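Local atomic coordinates of paenibacillus xanthan lyase (Paenibacillus, PDB entry 6F2P), a protein that cleaves terminal mannosyl residues from the side chains of xanthan, probably by the beta-elimination chemistry of polysaccharide lyase family 8. Residues A[771-776]-A[894-899]; A[794-799]-A[807-812]; A[849-854]-A[858-863]. All blocks are in the same frame, centred on the assembly; numbering follows the deposited sequence.

Contact 1 (A[771-776]-A[894-899]); sequences EALPIN and DNFSLV. With CA (calcium ion), chain C.
A calcium ion is gripped from both segments by Glu771 and Asp894. Glu771 gives both carboxylate oxygens, OE2 at 2.3 Å and OE1 at 2.6 Å from the calcium, a bidentate clasp that fixes the rotation of the carboxylate. Asp894 binds twice as well, but with unlike atoms: its OD1 lies 2.3 Å from the calcium and its backbone O a longer 2.8 Å. CB of Asp894 points away from 771-776, yet the carboxylate turns back to the ion, while Glu771 arrives through a chain bent at chi2 (-98°). Glu769, Ser791 and Lys794 complete the site, and the second carboxylate oxygen of Asp894, OD2, forms a salt bridge with Arg824. A classic beta bulge at Asp894-Asn895 sets two residues of strand 891-900 opposite Arg824. Beyond the ion, Leu773 CD1 lies 4.0 Å from Phe896 CD2, near the ring plane; Phe809 touches both side chains. Glu771 OE2 and Asp894 OD1 stay 4.2 Å apart, and their like charges are presumably offset by the calcium between them. The metal therefore does most of the joining here, tying the stretch after strand 768-769 to the bulged strand of a beta-sandwich.

Contact 2 (A[794-799]-A[807-812]); sequences KKLGFN and VEFSLD. With CA (calcium ion), chain C.
Leu796, Phe798, Val807 and Phe809 meet through apolar side chains alone, across two strand segments whose axes approach no closer than 10.8 Å and run at 148° to each other. The CH-pi contact is made by Val807, whose CG2 methyl sits over one face of the Phe798 ring, 3.9 Å from its centroid and 17° off the normal. With CG1 anti to the backbone N (chi1 -176°), the other branch, CG2, is the one turned onto the ring. Edge contacts gather at the far end of Phe809: Leu796 CD2 comes in near the ring plane, 3.6 Å from Phe809 CE1, and Phe798 brings its CZ to 3.8 Å from Phe809 CZ. Phe809 thus fits its rim between a leucine methyl and a second ring, with Leu893 of strand 891-900 touching both phenylalanines. Metal binding is confined to the start of 794-799, where the backbone O of Lys794 lies 2.4 Å from the calcium also held by Glu771 and Asp894. Strands 794-798 and 806-813 belong to different sheets of a beta-sandwich, and the four side chains form part of its interior. Cohesion between these segments consequently rests on shape and dispersion.

Contact 3 (A[849-854]-A[858-863]); sequences MFWTTS and KEFTMG
Met849 sets its sulfur almost exactly over the middle of the Phe860 ring, SD 3.6 Å from the ring centroid and only 3° off the normal, a Met-aromatic contact made over the face. The chain bends at chi2 (-76°) to bring the sulfur there, and the terminal methyl carries on to Met862, CE to CE 4.1 Å. At the rim of the same phenylalanine, near its plane, lies Trp851 CZ3, 3.9 Å from Phe860 CE1. Lys858 lies along a face of the indole: its CE is 3.7 Å from the centroid of the six-membered ring and 20° off the normal, a CH-pi contact. The lysine chain, bent at chi3, runs antiparallel to the tryptophan side chain as it passes over the indole. The loop 849-854 carries the chain from strand 841-848 in one sheet to strand 857-867 in the other, a connection between the two sheets of the beta-sandwich, and these side chains pack it against the second strand. Farther out, Trp851 NE1 donates a hydrogen bond to the backbone O of Glu855, which holds the indole to the loop, and Lys827 packs against Trp851. Tyr834 touches Met849, while Ile825 and Gln847 touch Phe860. Strand 857-867 is itself paired with strand 817-826, where Met862 and Gly863 form a classic beta bulge opposite Val821.

In the fold
Contacts 1 and 2 adjoin, their centres about 6 Å apart, and share one calcium ion; contact 3 lies about 17 Å from either, centre to centre, farther from the chain's middle. Strands 794-798, 857-867 and 891-900 belong to one sheet, which all three contacts reach, and strands 775-778 and 806-813 pair in the other. Contact 1, partly buried, depends chiefly on metal coordination. Contact 2 spans the two sheets with buried, apolar side chains, its calcium ligand at the strand's start. Contact 3 is also largely buried, yet has a partly exposed lysine at its border and adds sulfur to its aromatic chemistry. Side-chain and backbone hydrogen bonds, Asn776 to Glu808 and Pro774 to Ser810, join contacts 1 and 2.

Contact 1 (A[771-776]-A[894-899])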
# COMPACT_ATOMS: atom_id res chain seq x y z
N GLU A 771 -20.90 -13.88 -14.11
CA GLU A 771 -21.35 -13.26 -12.88
C GLU A 771 -20.32 -13.30 -11.75
O GLU A 771 -20.51 -12.67 -10.72
CB GLU A 771 -22.65 -13.91 -12.39
CG GLU A 771 -22.50 -15.36 -11.96
CD GLU A 771 -22.92 -16.34 -13.05
OE1 GLU A 771 -23.23 -17.51 -12.72
OE2 GLU A 771 -22.94 -15.92 -14.23
N ALA A 772 -19.24 -14.06 -11.93
CA ALA A 772 -18.25 -14.19 -10.86
C ALA A 772 -16.84 -13.83 -11.33
O ALA A 772 -15.85 -14.17 -10.67
CB ALA A 772 -18.28 -15.59 -10.27
N LEU A 773 -16.76 -13.13 -12.46
CA LEU A 773 -15.47 -12.75 -13.01
C LEU A 773 -15.07 -11.35 -12.58
O LEU A 773 -15.85 -10.41 -12.71
CB LEU A 773 -15.51 -12.84 -14.53
CG LEU A 773 -15.45 -14.27 -15.07
CD1 LEU A 773 -15.62 -14.28 -16.58
CD2 LEU A 773 -14.14 -14.92 -14.64
N PRO A 774 -13.85 -11.22 -12.06
CA PRO A 774 -13.31 -9.90 -11.71
C PRO A 774 -13.26 -9.03 -12.95
O PRO A 774 -12.86 -9.52 -14.01
CB PRO A 774 -11.89 -10.22 -11.22
CG PRO A 774 -11.58 -11.59 -11.76
CD PRO A 774 -12.89 -12.31 -11.82
N ILE A 775 -13.68 -7.78 -12.82
CA ILE A 775 -13.70 -6.90 -13.97
C ILE A 775 -12.49 -5.97 -13.96
O ILE A 775 -12.25 -5.25 -12.99
CB ILE A 775 -14.98 -6.08 -14.03
CG1 ILE A 775 -16.17 -7.01 -14.25
CG2 ILE A 775 -14.88 -5.04 -15.14
CD1 ILE A 775 -17.52 -6.30 -14.19
N ASN A 776 -11.73 -6.00 -15.05
CA ASN A 776 -10.51 -5.22 -15.12
C ASN A 776 -10.68 -3.80 -15.67
O ASN A 776 -9.92 -2.90 -15.33
CB ASN A 776 -9.45 -6.00 -15.92
CG ASN A 776 -8.15 -5.23 -16.07
OD1 ASN A 776 -7.46 -4.94 -15.08
ND2 ASN A 776 -7.79 -4.91 -17.32
N ASP A 894 -23.69 -15.22 -20.08
CA ASP A 894 -23.80 -16.27 -19.07
C ASP A 894 -22.42 -16.74 -18.63
O ASP A 894 -22.12 -16.73 -17.43
CB ASP A 894 -24.64 -17.45 -19.58
CG ASP A 894 -24.93 -18.49 -18.48
OD1 ASP A 894 -24.57 -18.25 -17.31
OD2 ASP A 894 -25.54 -19.54 -18.79
N ASN A 895 -21.58 -17.14 -19.59
CA ASN A 895 -20.24 -17.61 -19.26
C ASN A 895 -19.29 -17.66 -20.45
O ASN A 895 -19.66 -17.33 -21.57
CB ASN A 895 -20.29 -18.98 -18.55
CG ASN A 895 -20.84 -20.09 -19.44
OD1 ASN A 895 -20.72 -20.06 -20.66
ND2 ASN A 895 -21.45 -21.09 -18.81
N PHE A 896 -18.05 -18.06 -20.17
CA PHE A 896 -17.09 -18.40 -21.21
C PHE A 896 -16.70 -19.86 -21.02
O PHE A 896 -16.75 -20.39 -19.91
CB PHE A 896 -15.83 -17.55 -21.10
CG PHE A 896 -16.02 -16.10 -21.45
CD1 PHE A 896 -16.14 -15.70 -22.78
CD2 PHE A 896 -16.05 -15.13 -20.46
CE1 PHE A 896 -16.30 -14.38 -23.11
CE2 PHE A 896 -16.21 -13.79 -20.79
CZ PHE A 896 -16.34 -13.41 -22.12
N SER A 897 -16.33 -20.51 -22.11
CA SER A 897 -15.69 -21.81 -22.05
C SER A 897 -14.46 -21.76 -22.93
O SER A 897 -14.48 -21.13 -23.99
CB SER A 897 -16.63 -22.91 -22.56
OG SER A 897 -17.72 -23.09 -21.69
N LEU A 898 -13.37 -22.39 -22.50
CA LEU A 898 -12.22 -22.57 -23.37
C LEU A 898 -12.12 -24.05 -23.71
O LEU A 898 -11.94 -24.88 -22.82
CB LEU A 898 -10.93 -22.12 -22.70
CG LEU A 898 -10.94 -20.76 -21.99
CD1 LEU A 898 -9.54 -20.44 -21.50
CD2 LEU A 898 -11.47 -19.68 -22.90
N VAL A 899 -12.26 -24.37 -24.99
CA VAL A 899 -12.27 -25.74 -25.46
C VAL A 899 -10.96 -26.02 -26.19
O VAL A 899 -10.46 -25.17 -26.91
CB VAL A 899 -13.43 -25.95 -26.45
CG1 VAL A 899 -13.50 -27.41 -26.88
CG2 VAL A 899 -14.73 -25.50 -25.81
CA CA C . -23.63 -17.78 -15.30

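Contact 2 (A[794-799]-A[807-812])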
# COMPACT_ATOMS: atom_id res chain seq x y z
N LYS A 794 -27.27 -17.64 -12.91
CA LYS A 794 -27.06 -16.20 -13.03
C LYS A 794 -26.50 -15.82 -14.39
O LYS A 794 -25.71 -16.55 -14.97
CB LYS A 794 -26.13 -15.69 -11.92
CG LYS A 794 -26.68 -15.85 -10.51
CD LYS A 794 -25.68 -15.36 -9.47
CE LYS A 794 -26.26 -15.44 -8.07
NZ LYS A 794 -27.48 -14.60 -7.93
N LYS A 795 -26.92 -14.67 -14.89
CA LYS A 795 -26.36 -14.13 -16.12
C LYS A 795 -25.91 -12.68 -15.87
O LYS A 795 -26.36 -12.04 -14.92
CB LYS A 795 -27.39 -14.20 -17.25
CG LYS A 795 -28.65 -13.41 -16.96
CD LYS A 795 -29.79 -13.76 -17.92
CE LYS A 795 -31.03 -12.93 -17.59
NZ LYS A 795 -32.27 -13.56 -18.07
N LEU A 796 -25.00 -12.18 -16.71
CA LEU A 796 -24.50 -10.82 -16.56
C LEU A 796 -25.06 -9.92 -17.66
O LEU A 796 -24.75 -10.10 -18.84
CB LEU A 796 -22.97 -10.78 -16.58
CG LEU A 796 -22.38 -9.42 -16.20
CD1 LEU A 796 -22.83 -9.04 -14.81
CD2 LEU A 796 -20.86 -9.40 -16.30
N GLY A 797 -25.88 -8.95 -17.26
CA GLY A 797 -26.51 -8.04 -18.20
C GLY A 797 -25.65 -6.83 -18.42
O GLY A 797 -25.48 -6.00 -17.53
N PHE A 798 -25.07 -6.72 -19.61
CA PHE A 798 -24.33 -5.53 -19.98
C PHE A 798 -25.34 -4.41 -20.11
O PHE A 798 -26.50 -4.65 -20.45
CB PHE A 798 -23.62 -5.71 -21.32
CG PHE A 798 -22.41 -6.60 -21.26
CD1 PHE A 798 -22.27 -7.56 -20.26
CD2 PHE A 798 -21.40 -6.47 -22.21
CE1 PHE A 798 -21.15 -8.38 -20.21
CE2 PHE A 798 -20.27 -7.29 -22.17
CZ PHE A 798 -20.15 -8.25 -21.17
N ASN A 799 -24.91 -3.18 -19.85
CA ASN A 799 -25.78 -2.02 -20.01
C ASN A 799 -25.24 -1.06 -21.05
O ASN A 799 -25.59 0.12 -21.06
CB ASN A 799 -25.97 -1.31 -18.67
CG ASN A 799 -26.91 -2.06 -17.76
OD1 ASN A 799 -28.04 -2.36 -18.14
ND2 ASN A 799 -26.44 -2.38 -16.56
N VAL A 807 -16.69 -4.25 -21.79
CA VAL A 807 -16.45 -4.76 -20.44
C VAL A 807 -15.30 -5.75 -20.56
O VAL A 807 -15.32 -6.64 -21.42
CB VAL A 807 -17.67 -5.47 -19.85
CG1 VAL A 807 -17.39 -5.90 -18.41
CG2 VAL A 807 -18.91 -4.58 -19.92
N GLU A 808 -14.28 -5.58 -19.73
CA GLU A 808 -13.08 -6.39 -19.83
C GLU A 808 -12.95 -7.23 -18.56
O GLU A 808 -12.92 -6.70 -17.45
CB GLU A 808 -11.86 -5.49 -20.04
CG GLU A 808 -10.54 -6.23 -20.20
CD GLU A 808 -9.40 -5.30 -20.57
OE1 GLU A 808 -9.02 -5.26 -21.76
OE2 GLU A 808 -8.87 -4.60 -19.67
N PHE A 809 -12.88 -8.55 -18.73
CA PHE A 809 -12.81 -9.47 -17.60
C PHE A 809 -11.41 -10.04 -17.43
O PHE A 809 -10.61 -10.01 -18.36
CB PHE A 809 -13.78 -10.63 -17.79
CG PHE A 809 -15.20 -10.22 -18.03
CD1 PHE A 809 -16.08 -10.05 -16.96
CD2 PHE A 809 -15.69 -10.06 -19.32
CE1 PHE A 809 -17.40 -9.69 -17.17
CE2 PHE A 809 -17.01 -9.71 -19.55
CZ PHE A 809 -17.87 -9.52 -18.47
N SER A 810 -11.13 -10.57 -16.25
CA SER A 810 -9.88 -11.29 -16.04
C SER A 810 -10.16 -12.75 -15.75
O SER A 810 -10.85 -13.08 -14.79
CB SER A 810 -9.06 -10.67 -14.91
OG SER A 810 -7.83 -11.35 -14.77
N LEU A 811 -9.62 -13.63 -16.59
CA LEU A 811 -9.82 -15.06 -16.47
C LEU A 811 -8.49 -15.74 -16.16
O LEU A 811 -7.46 -15.40 -16.75
CB LEU A 811 -10.40 -15.64 -17.76
CG LEU A 811 -11.87 -15.41 -18.13
CD1 LEU A 811 -12.21 -13.93 -18.29
CD2 LEU A 811 -12.21 -16.19 -19.41
N ASP A 812 -8.52 -16.69 -15.23
CA ASP A 812 -7.33 -17.47 -14.92
C ASP A 812 -7.24 -18.69 -15.86
O ASP A 812 -7.96 -19.67 -15.68
CB ASP A 812 -7.36 -17.93 -13.46
CG ASP A 812 -6.05 -18.55 -13.01
OD1 ASP A 812 -5.15 -18.72 -13.87
OD2 ASP A 812 -5.93 -18.86 -11.81
CA CA C . -23.63 -17.78 -15.30

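Contact 3 (A[849-854]-A[858-863])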
# COMPACT_ATOMS: atom_id res chain seq x y z
N MET A 849 -25.26 -10.87 -31.52
CA MET A 849 -25.82 -11.65 -30.42
C MET A 849 -27.34 -11.55 -30.34
O MET A 849 -27.94 -12.02 -29.37
CB MET A 849 -25.21 -11.20 -29.10
CG MET A 849 -23.69 -11.14 -29.08
SD MET A 849 -23.03 -12.80 -28.96
CE MET A 849 -21.33 -12.50 -28.51
N PHE A 850 -27.97 -10.95 -31.34
CA PHE A 850 -29.43 -10.87 -31.35
C PHE A 850 -30.09 -12.03 -32.09
O PHE A 850 -29.59 -12.51 -33.11
CB PHE A 850 -29.90 -9.53 -31.94
CG PHE A 850 -31.39 -9.36 -31.93
CD1 PHE A 850 -32.04 -8.89 -30.80
CD2 PHE A 850 -32.15 -9.67 -33.06
CE1 PHE A 850 -33.42 -8.73 -30.78
CE2 PHE A 850 -33.52 -9.52 -33.04
CZ PHE A 850 -34.16 -9.05 -31.91
N TRP A 851 -31.23 -12.48 -31.57
CA TRP A 851 -32.09 -13.41 -32.30
C TRP A 851 -33.54 -13.43 -31.79
O TRP A 851 -33.83 -13.05 -30.65
CB TRP A 851 -31.51 -14.83 -32.33
CG TRP A 851 -31.57 -15.58 -31.03
CD1 TRP A 851 -32.53 -16.46 -30.63
CD2 TRP A 851 -30.61 -15.52 -29.97
NE1 TRP A 851 -32.23 -16.95 -29.38
CE2 TRP A 851 -31.05 -16.40 -28.96
CE3 TRP A 851 -29.41 -14.82 -29.79
CZ2 TRP A 851 -30.35 -16.59 -27.78
CZ3 TRP A 851 -28.72 -15.01 -28.61
CH2 TRP A 851 -29.19 -15.88 -27.62
N THR A 852 -34.45 -13.87 -32.66
CA THR A 852 -35.88 -13.84 -32.41
C THR A 852 -36.45 -15.25 -32.28
O THR A 852 -37.56 -15.44 -31.76
CB THR A 852 -36.62 -13.14 -33.56
OG1 THR A 852 -36.08 -13.61 -34.81
CG2 THR A 852 -36.44 -11.64 -33.48
N THR A 853 -35.69 -16.23 -32.75
CA THR A 853 -36.13 -17.62 -32.73
C THR A 853 -36.39 -18.13 -31.30
O THR A 853 -36.15 -17.42 -30.32
CB THR A 853 -35.16 -18.55 -33.50
OG1 THR A 853 -33.84 -18.44 -32.95
CG2 THR A 853 -35.11 -18.15 -34.96
N SER A 854 -36.87 -19.37 -31.19
CA SER A 854 -37.43 -19.89 -29.95
C SER A 854 -36.44 -20.01 -28.78
O SER A 854 -36.80 -19.71 -27.64
CB SER A 854 -38.09 -21.25 -30.21
OG SER A 854 -38.52 -21.36 -31.56
N LYS A 858 -27.80 -19.57 -26.70
CA LYS A 858 -26.99 -20.18 -27.74
C LYS A 858 -25.52 -20.15 -27.33
O LYS A 858 -25.11 -19.29 -26.55
CB LYS A 858 -27.15 -19.45 -29.07
CG LYS A 858 -28.55 -19.52 -29.67
CD LYS A 858 -28.54 -19.11 -31.14
CE LYS A 858 -28.03 -17.68 -31.34
NZ LYS A 858 -28.04 -17.27 -32.78
N GLU A 859 -24.74 -21.07 -27.86
CA GLU A 859 -23.31 -21.10 -27.60
C GLU A 859 -22.57 -20.49 -28.79
O GLU A 859 -22.51 -21.10 -29.86
CB GLU A 859 -22.83 -22.53 -27.39
CG GLU A 859 -21.50 -22.60 -26.69
CD GLU A 859 -21.63 -22.36 -25.21
OE1 GLU A 859 -22.73 -22.62 -24.66
OE2 GLU A 859 -20.65 -21.90 -24.59
N PHE A 860 -22.01 -19.30 -28.60
CA PHE A 860 -21.27 -18.63 -29.65
C PHE A 860 -19.81 -19.05 -29.63
O PHE A 860 -19.18 -19.04 -28.59
CB PHE A 860 -21.38 -17.11 -29.52
CG PHE A 860 -22.73 -16.57 -29.86
CD1 PHE A 860 -23.78 -16.65 -28.95
CD2 PHE A 860 -22.96 -15.97 -31.09
CE1 PHE A 860 -25.04 -16.15 -29.27
CE2 PHE A 860 -24.21 -15.47 -31.41
CZ PHE A 860 -25.26 -15.56 -30.50
N THR A 861 -19.29 -19.42 -30.80
CA THR A 861 -17.86 -19.66 -30.94
C THR A 861 -17.21 -18.37 -31.42
O THR A 861 -17.37 -17.97 -32.57
CB THR A 861 -17.57 -20.79 -31.94
OG1 THR A 861 -18.33 -21.94 -31.59
CG2 THR A 861 -16.10 -21.14 -31.92
N MET A 862 -16.48 -17.71 -30.53
CA MET A 862 -15.88 -16.42 -30.85
C MET A 862 -14.68 -16.61 -31.76
O MET A 862 -14.49 -15.87 -32.72
CB MET A 862 -15.46 -15.69 -29.58
CG MET A 862 -16.49 -15.69 -28.46
SD MET A 862 -18.01 -14.86 -28.94
CE MET A 862 -17.41 -13.21 -29.31
N GLY A 863 -13.87 -17.61 -31.44
CA GLY A 863 -12.67 -17.86 -32.22
C GLY A 863 -11.57 -18.49 -31.39
O GLY A 863 -11.75 -18.79 -30.22